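Local structure of rhodopsin (Rubrobacter xylanophilus, 6KFQ) at residues A[1-9]-A[194-202]; A[89-100]-A[148-156]. The protein binds retinal within a bundle of transmembrane helices and probably uses light to pump protons across the cell membrane. All coordinates share one frame; numbering follows the deposited sequence. Where two conformers were deposited one is given.

Interaction 1 of 2, residues A[1-9]-A[194-202]. With MPG ([(Z)-octadec-9-enyl] (2R)-2,3-bis(oxidanyl)propanoate), chain Q; MPG ([(Z)-octadec-9-enyl] (2R)-2,3-bis(oxidanyl)propanoate), chain G.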
loop_
_atom_site.group_PDB
_atom_site.type_symbol
_atom_site.label_atom_id
_atom_site.label_comp_id
_atom_site.label_asym_id
_atom_site.label_seq_id
_atom_site.Cartn_x
_atom_site.Cartn_y
_atom_site.Cartn_z
ATOM N N MET A 1 -8.526 -1.307 -23.225
ATOM C CA MET A 1 -7.437 -0.349 -23.062
ATOM C C MET A 1 -6.784 -0.484 -21.688
ATOM O O MET A 1 -5.680 0.019 -21.474
ATOM C CB MET A 1 -7.949 1.083 -23.274
ATOM C CG MET A 1 -6.891 2.192 -23.270
ATOM S SD MET A 1 -5.945 2.425 -24.793
ATOM C CE MET A 1 -6.897 1.483 -25.991
ATOM N N GLU A 2 -7.453 -1.179 -20.760
ATOM C CA GLU A 2 -6.864 -1.368 -19.439
ATOM C C GLU A 2 -5.543 -2.128 -19.517
ATOM O O GLU A 2 -4.705 -1.983 -18.622
ATOM C CB GLU A 2 -7.854 -2.079 -18.500
ATOM C CG GLU A 2 -7.914 -3.588 -18.645
ATOM C CD GLU A 2 -9.248 -4.080 -19.188
ATOM O OE1 GLU A 2 -9.656 -5.214 -18.839
ATOM O OE2 GLU A 2 -9.882 -3.338 -19.967
ATOM N N ALA A 3 -5.322 -2.898 -20.590
ATOM C CA ALA A 3 -4.042 -3.575 -20.767
ATOM C C ALA A 3 -2.883 -2.590 -20.732
ATOM O O ALA A 3 -1.821 -2.891 -20.172
ATOM C CB ALA A 3 -4.028 -4.353 -22.086
ATOM N N LEU A 4 -3.062 -1.413 -21.334
ATOM C CA LEU A 4 -1.995 -0.419 -21.327
ATOM C C LEU A 4 -1.615 -0.039 -19.906
ATOM O O LEU A 4 -0.432 -0.036 -19.548
ATOM C CB LEU A 4 -2.420 0.820 -22.109
ATOM C CG LEU A 4 -1.472 2.007 -21.936
ATOM C CD1 LEU A 4 -0.015 1.650 -22.304
ATOM C CD2 LEU A 4 -1.965 3.165 -22.768
ATOM N N TRP A 5 -2.608 0.292 -19.072
ATOM C CA TRP A 5 -2.290 0.721 -17.712
ATOM C C TRP A 5 -1.675 -0.405 -16.894
ATOM O O TRP A 5 -0.849 -0.147 -16.012
ATOM C CB TRP A 5 -3.546 1.265 -17.027
ATOM C CG TRP A 5 -4.360 2.153 -17.926
ATOM C CD1 TRP A 5 -5.696 2.043 -18.202
ATOM C CD2 TRP A 5 -3.890 3.282 -18.674
ATOM N NE1 TRP A 5 -6.082 3.034 -19.067
ATOM C CE2 TRP A 5 -4.995 3.805 -19.378
ATOM C CE3 TRP A 5 -2.644 3.897 -18.823
ATOM C CZ2 TRP A 5 -4.888 4.910 -20.216
ATOM C CZ3 TRP A 5 -2.544 5.001 -19.656
ATOM C CH2 TRP A 5 -3.656 5.490 -20.343
ATOM N N LEU A 6 -2.053 -1.655 -17.166
ATOM C CA LEU A 6 -1.455 -2.768 -16.433
ATOM C C LEU A 6 0.010 -2.961 -16.819
ATOM O O LEU A 6 0.842 -3.312 -15.975
ATOM C CB LEU A 6 -2.257 -4.045 -16.682
ATOM C CG LEU A 6 -3.701 -3.999 -16.151
ATOM C CD1 LEU A 6 -4.505 -5.185 -16.682
ATOM C CD2 LEU A 6 -3.723 -3.965 -14.617
ATOM N N TRP A 7 0.347 -2.742 -18.087
ATOM C CA TRP A 7 1.748 -2.883 -18.492
ATOM C C TRP A 7 2.599 -1.749 -17.939
ATOM O O TRP A 7 3.743 -1.967 -17.519
ATOM C CB TRP A 7 1.858 -2.939 -20.014
ATOM C CG TRP A 7 1.624 -4.303 -20.564
ATOM C CD1 TRP A 7 0.606 -4.691 -21.390
ATOM C CD2 TRP A 7 2.423 -5.473 -20.333
ATOM N NE1 TRP A 7 0.722 -6.026 -21.685
ATOM C CE2 TRP A 7 1.826 -6.532 -21.051
ATOM C CE3 TRP A 7 3.571 -5.730 -19.583
ATOM C CZ2 TRP A 7 2.347 -7.823 -21.051
ATOM C CZ3 TRP A 7 4.091 -7.014 -19.582
ATOM C CH2 TRP A 7 3.480 -8.047 -20.317
ATOM N N ILE A 8 2.057 -0.529 -17.928
ATOM C CA ILE A 8 2.756 0.585 -17.299
ATOM C C ILE A 8 2.951 0.310 -15.816
ATOM O O ILE A 8 4.030 0.551 -15.263
ATOM C CB ILE A 8 1.986 1.897 -17.530
ATOM C CG1 ILE A 8 2.078 2.338 -18.993
ATOM C CG2 ILE A 8 2.506 2.996 -16.585
ATOM C CD1 ILE A 8 1.092 3.451 -19.311
ATOM N N GLY A 9 1.911 -0.188 -15.146
ATOM C CA GLY A 9 2.063 -0.554 -13.749
ATOM C C GLY A 9 3.181 -1.554 -13.534
ATOM O O GLY A 9 4.007 -1.401 -12.629
ATOM N N LEU A 194 -14.078 0.500 -16.583
ATOM C CA LEU A 194 -13.017 -0.332 -16.018
ATOM C C LEU A 194 -11.636 0.172 -16.433
ATOM O O LEU A 194 -10.683 0.121 -15.648
ATOM C CB LEU A 194 -13.214 -1.786 -16.456
ATOM C CG LEU A 194 -12.102 -2.766 -16.081
ATOM C CD1 LEU A 194 -11.962 -2.878 -14.568
ATOM C CD2 LEU A 194 -12.342 -4.128 -16.709
ATOM N N SER A 195 -11.502 0.652 -17.667
ATOM C CA SER A 195 -10.210 1.191 -18.088
ATOM C C SER A 195 -9.801 2.383 -17.230
ATOM O O SER A 195 -8.639 2.491 -16.823
ATOM C CB SER A 195 -10.255 1.584 -19.563
ATOM O OG SER A 195 -9.109 2.356 -19.877
ATOM N N VAL A 196 -10.740 3.284 -16.935
ATOM C CA VAL A 196 -10.433 4.428 -16.079
ATOM C C VAL A 196 -10.083 3.960 -14.671
ATOM O O VAL A 196 -9.115 4.435 -14.060
ATOM C CB VAL A 196 -11.607 5.421 -16.069
ATOM C CG1 VAL A 196 -11.384 6.501 -15.018
ATOM C CG2 VAL A 196 -11.789 6.037 -17.440
ATOM N N GLU A 197 -10.880 3.033 -14.128
ATOM C CA GLU A 197 -10.594 2.485 -12.805
ATOM C C GLU A 197 -9.178 1.919 -12.726
ATOM O O GLU A 197 -8.451 2.153 -11.751
ATOM C CB GLU A 197 -11.609 1.397 -12.460
ATOM C CG GLU A 197 -11.294 0.659 -11.177
ATOM C CD GLU A 197 -12.150 -0.577 -10.985
ATOM O OE1 GLU A 197 -11.817 -1.372 -10.087
ATOM O OE2 GLU A 197 -13.135 -0.764 -11.736
ATOM N N VAL A 198 -8.782 1.142 -13.735
ATOM C CA VAL A 198 -7.462 0.521 -13.699
ATOM C C VAL A 198 -6.372 1.583 -13.773
ATOM O O VAL A 198 -5.356 1.500 -13.074
ATOM C CB VAL A 198 -7.340 -0.521 -14.826
ATOM C CG1 VAL A 198 -5.898 -0.975 -15.002
ATOM C CG2 VAL A 198 -8.234 -1.722 -14.502
ATOM N N PHE A 199 -6.565 2.595 -14.623
ATOM C CA PHE A 199 -5.634 3.720 -14.677
ATOM C C PHE A 199 -5.476 4.373 -13.309
ATOM O O PHE A 199 -4.358 4.635 -12.854
ATOM C CB PHE A 199 -6.127 4.749 -15.700
ATOM C CG PHE A 199 -5.339 6.032 -15.692
ATOM C CD1 PHE A 199 -4.081 6.085 -16.262
ATOM C CD2 PHE A 199 -5.856 7.179 -15.103
ATOM C CE1 PHE A 199 -3.343 7.261 -16.251
ATOM C CE2 PHE A 199 -5.129 8.360 -15.094
ATOM C CZ PHE A 199 -3.864 8.395 -15.677
ATOM N N LEU A 200 -6.593 4.653 -12.642
ATOM C CA LEU A 200 -6.526 5.358 -11.370
ATOM C C LEU A 200 -5.754 4.551 -10.336
ATOM O O LEU A 200 -4.879 5.088 -9.645
ATOM C CB LEU A 200 -7.940 5.678 -10.879
ATOM C CG LEU A 200 -8.607 6.748 -11.747
ATOM C CD1 LEU A 200 -10.072 6.929 -11.375
ATOM C CD2 LEU A 200 -7.847 8.080 -11.636
ATOM N N PHE A 201 -6.077 3.258 -10.199
ATOM C CA PHE A 201 -5.332 2.427 -9.255
ATOM C C PHE A 201 -3.858 2.353 -9.638
ATOM O O PHE A 201 -2.992 2.274 -8.756
ATOM C CB PHE A 201 -5.912 1.007 -9.185
ATOM C CG PHE A 201 -7.157 0.873 -8.350
ATOM C CD1 PHE A 201 -7.256 1.472 -7.091
ATOM C CD2 PHE A 201 -8.223 0.115 -8.808
ATOM C CE1 PHE A 201 -8.401 1.319 -6.323
ATOM C CE2 PHE A 201 -9.379 -0.033 -8.050
ATOM C CZ PHE A 201 -9.469 0.572 -6.804
ATOM N N MET A 202 -3.552 2.372 -10.940
ATOM C CA MET A 202 -2.154 2.327 -11.356
ATOM C C MET A 202 -1.404 3.569 -10.898
ATOM O O MET A 202 -0.278 3.468 -10.393
ATOM C CB MET A 202 -2.053 2.156 -12.876
ATOM C CG MET A 202 -0.614 2.171 -13.409
ATOM S SD MET A 202 -0.051 3.841 -13.814
ATOM C CE MET A 202 -1.110 4.243 -15.197
HETATM C C7 MPG Q . -11.287 1.411 -24.161
HETATM C C8 MPG Q . -11.710 2.617 -23.378
HETATM C C9 MPG Q . -10.660 3.683 -23.283
HETATM C C10 MPG Q . -10.199 4.198 -22.168
HETATM C C11 MPG Q . -9.221 5.325 -22.029
HETATM C C12 MPG Q . -8.883 5.645 -20.601
HETATM C C13 MPG Q . -7.976 6.851 -20.430
HETATM C C14 MPG Q . -7.620 7.165 -18.996
HETATM C C15 MPG Q . -6.794 8.421 -18.811
HETATM C C16 MPG Q . -5.414 8.370 -19.414
HETATM C C17 MPG Q . -4.591 9.616 -19.196
HETATM C C18 MPG Q . -3.154 9.503 -19.641
HETATM C C2 MPG G . -9.663 9.871 -17.337
HETATM C C3 MPG G . -9.034 11.034 -16.612
HETATM C C4 MPG G . -8.387 10.681 -15.293
HETATM C C5 MPG G . -7.854 11.893 -14.570
HETATM C C6 MPG G . -6.657 11.655 -13.678
HETATM C C7 MPG G . -6.978 11.504 -12.197
HETATM C C8 MPG G . -5.791 11.685 -11.299
HETATM C C9 MPG G . -4.631 10.808 -11.655
HETATM O O1 MPG G . -10.848 9.153 -19.320
HETATM C C1 MPG G . -10.101 10.241 -18.728
HETATM C CXD MPG G . -12.106 8.159 -21.070
HETATM O O2 MPG G . -12.414 8.315 -22.446
HETATM C C21 MPG G . -13.368 8.050 -20.231
HETATM O O3 MPG G . -14.128 6.937 -20.681
HETATM O O4 MPG G . -10.853 10.181 -21.322
HETATM C CX3 MPG G . -11.201 9.287 -20.595
#

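Interaction 2 of 2, residues A[89-100]-A[148-156]. With MPG ([(Z)-octadec-9-enyl] (2R)-2,3-bis(oxidanyl)propanoate), chain O; SO4 (sulfate ion), chain S.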
loop_
_atom_site.group_PDB
_atom_site.type_symbol
_atom_site.label_atom_id
_atom_site.label_comp_id
_atom_site.label_asym_id
_atom_site.label_seq_id
_atom_site.Cartn_x
_atom_site.Cartn_y
_atom_site.Cartn_z
ATOM N N LEU A 89 10.109 3.426 11.084
ATOM C CA LEU A 89 10.537 4.821 11.173
ATOM C C LEU A 89 10.182 5.428 12.525
ATOM O O LEU A 89 11.031 6.045 13.180
ATOM C CB LEU A 89 9.896 5.653 10.066
ATOM C CG LEU A 89 10.410 5.508 8.638
ATOM C CD1 LEU A 89 9.612 6.445 7.739
ATOM C CD2 LEU A 89 11.905 5.813 8.548
ATOM N N ALA A 90 8.922 5.266 12.955
ATOM C CA ALA A 90 8.380 6.012 14.093
ATOM C C ALA A 90 8.806 5.437 15.442
ATOM O O ALA A 90 9.026 6.194 16.394
ATOM C CB ALA A 90 6.847 6.046 14.022
ATOM N N LEU A 91 8.915 4.117 15.555
ATOM C CA LEU A 91 9.121 3.474 16.846
ATOM C C LEU A 91 10.599 3.201 17.098
ATOM O O LEU A 91 11.270 2.547 16.291
ATOM C CB LEU A 91 8.314 2.174 16.927
ATOM C CG LEU A 91 6.806 2.299 16.685
ATOM C CD1 LEU A 91 6.198 0.934 16.347
ATOM C CD2 LEU A 91 6.089 2.914 17.878
ATOM N N ALA A 92 11.097 3.694 18.238
ATOM C CA ALA A 92 12.514 3.558 18.560
ATOM C C ALA A 92 12.887 2.121 18.902
ATOM O O ALA A 92 14.042 1.721 18.711
ATOM C CB ALA A 92 12.877 4.491 19.714
ATOM N N ASP A 93 11.941 1.333 19.409
ATOM C CA ASP A 93 12.166 -0.084 19.691
ATOM C C ASP A 93 10.888 -0.836 19.367
ATOM O O ASP A 93 10.012 -1.004 20.228
ATOM C CB ASP A 93 12.576 -0.317 21.146
ATOM C CG ASP A 93 13.096 -1.725 21.387
ATOM O OD1 ASP A 93 13.405 -2.058 22.550
ATOM O OD2 ASP A 93 13.215 -2.491 20.407
ATOM N N PRO A 94 10.741 -1.313 18.128
ATOM C CA PRO A 94 9.499 -2.005 17.745
ATOM C C PRO A 94 9.283 -3.322 18.474
ATOM O O PRO A 94 8.140 -3.791 18.541
ATOM C CB PRO A 94 9.668 -2.225 16.234
ATOM C CG PRO A 94 10.780 -1.284 15.820
ATOM C CD PRO A 94 11.677 -1.184 17.001
ATOM N N ARG A 95 10.333 -3.923 19.037
ATOM C CA ARG A 95 10.172 -5.195 19.735
ATOM C C ARG A 95 9.272 -5.063 20.957
ATOM O O ARG A 95 8.666 -6.051 21.387
ATOM C CB ARG A 95 11.538 -5.749 20.137
ATOM N N ARG A 96 9.166 -3.864 21.530
ATOM C CA ARG A 96 8.263 -3.629 22.650
ATOM C C ARG A 96 6.881 -3.158 22.211
ATOM O O ARG A 96 6.023 -2.914 23.067
ATOM C CB ARG A 96 8.867 -2.603 23.618
ATOM C CG ARG A 96 8.748 -1.163 23.151
ATOM N N ASN A 97 6.639 -3.030 20.907
ATOM C CA ASN A 97 5.370 -2.537 20.383
ATOM C C ASN A 97 4.626 -3.601 19.588
ATOM O O ASN A 97 3.927 -3.281 18.625
ATOM C CB ASN A 97 5.592 -1.306 19.504
ATOM C CG ASN A 97 6.348 -0.209 20.214
ATOM O OD1 ASN A 97 7.415 0.206 19.768
ATOM N ND2 ASN A 97 5.797 0.272 21.324
ATOM N N VAL A 98 4.769 -4.871 19.971
ATOM C CA VAL A 98 4.164 -5.951 19.195
ATOM C C VAL A 98 2.650 -5.787 19.136
ATOM O O VAL A 98 2.038 -5.908 18.068
ATOM C CB VAL A 98 4.562 -7.318 19.775
ATOM C CG1 VAL A 98 3.728 -8.420 19.130
ATOM C CG2 VAL A 98 6.043 -7.565 19.545
ATOM N N THR A 99 2.024 -5.494 20.281
ATOM C CA THR A 99 0.567 -5.379 20.321
ATOM C C THR A 99 0.068 -4.298 19.368
ATOM O O THR A 99 -0.901 -4.506 18.626
ATOM C CB THR A 99 0.097 -5.104 21.752
ATOM O OG1 THR A 99 0.467 -6.204 22.590
ATOM C CG2 THR A 99 -1.423 -4.938 21.799
ATOM N N PHE A 100 0.719 -3.133 19.364
ATOM C CA PHE A 100 0.309 -2.088 18.433
ATOM C C PHE A 100 0.511 -2.531 16.989
ATOM O O PHE A 100 -0.384 -2.374 16.149
ATOM C CB PHE A 100 1.072 -0.789 18.700
ATOM C CG PHE A 100 0.819 0.259 17.659
ATOM C CD1 PHE A 100 -0.300 1.070 17.735
ATOM C CD2 PHE A 100 1.676 0.405 16.581
ATOM C CE1 PHE A 100 -0.552 2.019 16.768
ATOM C CE2 PHE A 100 1.428 1.354 15.590
ATOM C CZ PHE A 100 0.322 2.167 15.684
ATOM N N ARG A 148 -1.075 7.357 17.360
ATOM C CA ARG A 148 0.087 6.725 17.976
ATOM C C ARG A 148 1.395 7.043 17.268
ATOM O O ARG A 148 2.349 7.495 17.907
ATOM C CB ARG A 148 -0.112 5.207 18.021
ATOM C CG ARG A 148 1.059 4.435 18.599
ATOM C CD ARG A 148 1.223 4.695 20.088
ATOM N NE ARG A 148 2.356 3.952 20.620
ATOM C CZ ARG A 148 2.270 2.734 21.135
ATOM N NH1 ARG A 148 1.093 2.125 21.211
ATOM N NH2 ARG A 148 3.359 2.132 21.587
ATOM N N LEU A 149 1.475 6.819 15.955
ATOM C CA LEU A 149 2.782 6.894 15.302
ATOM C C LEU A 149 3.270 8.325 15.137
ATOM O O LEU A 149 4.482 8.563 15.194
ATOM C CB LEU A 149 2.747 6.179 13.953
ATOM C CG LEU A 149 2.669 4.656 14.027
ATOM C CD1 LEU A 149 2.801 4.046 12.640
ATOM C CD2 LEU A 149 3.727 4.113 14.973
ATOM N N PHE A 150 2.371 9.294 14.922
ATOM C CA PHE A 150 2.828 10.681 14.849
ATOM C C PHE A 150 3.448 11.112 16.169
ATOM O O PHE A 150 4.444 11.846 16.189
ATOM C CB PHE A 150 1.677 11.614 14.471
ATOM C CG PHE A 150 1.489 11.778 12.985
ATOM C CD1 PHE A 150 0.696 10.894 12.275
ATOM C CD2 PHE A 150 2.114 12.816 12.299
ATOM C CE1 PHE A 150 0.517 11.034 10.902
ATOM C CE2 PHE A 150 1.939 12.968 10.927
ATOM C CZ PHE A 150 1.138 12.075 10.229
ATOM N N ALA A 151 2.874 10.663 17.283
ATOM C CA ALA A 151 3.445 10.996 18.581
ATOM C C ALA A 151 4.782 10.298 18.788
ATOM O O ALA A 151 5.735 10.905 19.288
ATOM C CB ALA A 151 2.463 10.630 19.695
ATOM N N GLU A 152 4.869 9.020 18.412
ATOM C CA GLU A 152 6.128 8.296 18.538
ATOM C C GLU A 152 7.222 8.944 17.701
ATOM O O GLU A 152 8.346 9.137 18.177
ATOM C CB GLU A 152 5.931 6.843 18.121
ATOM C CG GLU A 152 5.005 6.063 19.054
ATOM C CD GLU A 152 5.749 5.456 20.222
ATOM O OE1 GLU A 152 6.979 5.664 20.320
ATOM O OE2 GLU A 152 5.100 4.761 21.038
ATOM N N ALA A 153 6.904 9.297 16.453
ATOM C CA ALA A 153 7.918 9.845 15.558
ATOM C C ALA A 153 8.436 11.197 16.033
ATOM O O ALA A 153 9.562 11.585 15.692
ATOM C CB ALA A 153 7.351 9.963 14.142
ATOM N N SER A 154 7.637 11.934 16.805
ATOM C CA SER A 154 8.091 13.226 17.295
ATOM C C SER A 154 9.200 13.098 18.331
ATOM O O SER A 154 9.845 14.102 18.644
ATOM C CB SER A 154 6.912 13.999 17.880
ATOM O OG SER A 154 6.377 13.308 18.993
ATOM N N ARG A 155 9.434 11.896 18.865
ATOM C CA ARG A 155 10.538 11.645 19.783
ATOM C C ARG A 155 11.793 11.156 19.074
ATOM O O ARG A 155 12.827 10.975 19.722
ATOM C CB ARG A 155 10.127 10.610 20.839
ATOM C CG ARG A 155 8.991 11.050 21.741
ATOM C CD ARG A 155 8.834 10.101 22.923
ATOM N NE ARG A 155 8.652 8.718 22.487
ATOM C CZ ARG A 155 8.413 7.697 23.306
ATOM N NH1 ARG A 155 8.325 7.898 24.615
ATOM N NH2 ARG A 155 8.261 6.474 22.814
ATOM N N ARG A 156 11.716 10.910 17.777
ATOM C CA ARG A 156 12.872 10.500 17.003
ATOM C C ARG A 156 13.677 11.732 16.609
ATOM O O ARG A 156 13.319 12.865 16.938
ATOM C CB ARG A 156 12.419 9.701 15.789
ATOM C CG ARG A 156 11.585 8.489 16.166
ATOM C CD ARG A 156 12.471 7.332 16.561
ATOM N NE ARG A 156 12.405 6.269 15.566
ATOM C CZ ARG A 156 13.381 5.400 15.326
ATOM N NH1 ARG A 156 14.526 5.469 16.005
ATOM N NH2 ARG A 156 13.210 4.465 14.401
HETATM C C2 MPG O . -1.175 -14.036 23.303
HETATM C C3 MPG O . -1.123 -12.967 24.367
HETATM C C4 MPG O . -0.612 -11.633 23.870
HETATM C C5 MPG O . -1.501 -10.947 22.856
HETATM C C6 MPG O . -1.161 -9.490 22.632
HETATM C C7 MPG O . -2.060 -8.762 21.639
HETATM C C8 MPG O . -1.916 -9.215 20.219
HETATM C C9 MPG O . -2.768 -8.440 19.261
HETATM C C10 MPG O . -3.745 -8.957 18.562
HETATM C C11 MPG O . -4.645 -8.265 17.586
HETATM C C12 MPG O . -4.709 -8.953 16.256
HETATM C C13 MPG O . -5.012 -10.441 16.350
HETATM C C14 MPG O . -5.150 -11.144 15.021
HETATM C C15 MPG O . -6.409 -10.804 14.265
HETATM C C16 MPG O . -6.506 -11.467 12.911
HETATM C C17 MPG O . -7.760 -11.156 12.129
HETATM C C18 MPG O . -7.758 -11.739 10.735
HETATM C C1 MPG O . 0.173 -14.451 22.796
HETATM S S SO4 S . 2.235 -1.400 22.507
HETATM O O1 SO4 S . 1.057 -0.570 22.291
HETATM O O2 SO4 S . 2.337 -2.449 21.500
HETATM O O3 SO4 S . 3.419 -0.544 22.448
HETATM O O4 SO4 S . 2.180 -2.034 23.824
HETATM O O HOH W 1 9.303 3.619 20.393
#

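Interaction 1 of 2, residues A[1-9]-A[194-202]
Glu2 lies against Ser195 and Trp5 against Phe199 where helix 2-9 runs beside helix 194-202, nearly parallel at 13° with the axes 8.6 Å apart. Trp5 is the knob of the contact. Its side chain fits among Ser195, Val198, Phe199 and Met202. With CG beside its own backbone N, the indole reaches across to the second helix. There NE1 donates to Ser195 OG (3.2 Å, N-H...O 150°), which lies in the indole plane. Phe199 covers one indole face in two ways. Its CB sits over the five-membered ring, and its ring edge points at the six-membered ring, a T-shaped pair with planes 64° apart. Leu4 of the same helix lies over the opposite indole face. Two lipid-like MPG molecules extend the layer: C16 of the MPG in chain Q lies over the centre of a Phe199 face, while the MPG in chain G meets the ring edge at C6. Further along, Met202 CG, set by chi1, packs on Gly9 CA (3.8 Å). Val198 CG1 touches both Trp5 CB and Leu6 CD2. Glu2 lays its CB on Val198, and its OE1 is hydrogen-bonded to Tyr68 OH. Leu6 and Met202 also touch Tyr49 of helix 32-53, Val198 meets Arg71 of helix 70-90, and Leu200 packs on helix 158-184.

Interaction 2 of 2, residues A[89-100]-A[148-156]
The Arg148 side chain runs alongside the Phe100 ring, the two pointing opposite ways. Arg148 CG lies over one face of the ring, toward the rim, 3.4 Å from Phe100 CE1, in a CH-pi contact. Its CG is anti to the backbone N (chi1 178°) and chi2 bends the chain, so the guanidinium passes the ring with its plane turned 49° from it. One edge of this group faces a sulfate ion, probably picked up from the crystallisation solution. NH1 donates to sulfate O1 (2.9 Å, 175°) and NH2 to O3; the backbone N of Phe100 holds O2. On another edge, Arg148 grips Glu152 OE2: NE (2.9 Å) meets the anti lone pair of OE2, and NH2 comes in on the same side, out of the carboxylate plane. Arg155 NH2 reaches Glu152 OE1 from above that plane, completing a salt-bridge network within 148-156. A water joins the same OE1 to Ala92 N. These bonds would fix the carboxylate and favour its charged form. Leu91 CD2 packs 3.5 Å from Glu152 CD. Deeper, Leu149 CD2 touches Phe100 CE2 obliquely (3.6 Å) and meets Ala90 CB. On the far side, Arg156 bonds a backbone carbonyl in the last turn of helix 70-90. Its bent chain brings NE to Leu89 O (2.8 Å), tilted from the carbonyl plane, and NH2 adds a weak bond to the same oxygen. Leu91 O lies over one guanidinium face. The contact sits where helices 70-90, 98-120 and 124-153 of the seven-helix microbial rhodopsin bundle meet at one end, beside loop 91-97.

In the fold
The two contacts lie on opposite sides of the chain's centre, with their centres about 36 Å apart and no atoms touching. Residues 89-100 and 148-156 fall between the two partners of interaction 1 in the sequence. Interaction 1 is mostly buried and joins the first helix to helix 194-218, side by side. Interaction 2 is only partly buried and ties the ends of helices 70-90 and 124-153 to the start of helix 98-120. Their chemistry follows their places. The first is aromatic and apolar, with one hydrogen bond across it and lipid along its flank. The second adds arginine, carboxylate, sulfate and water to a small apolar floor.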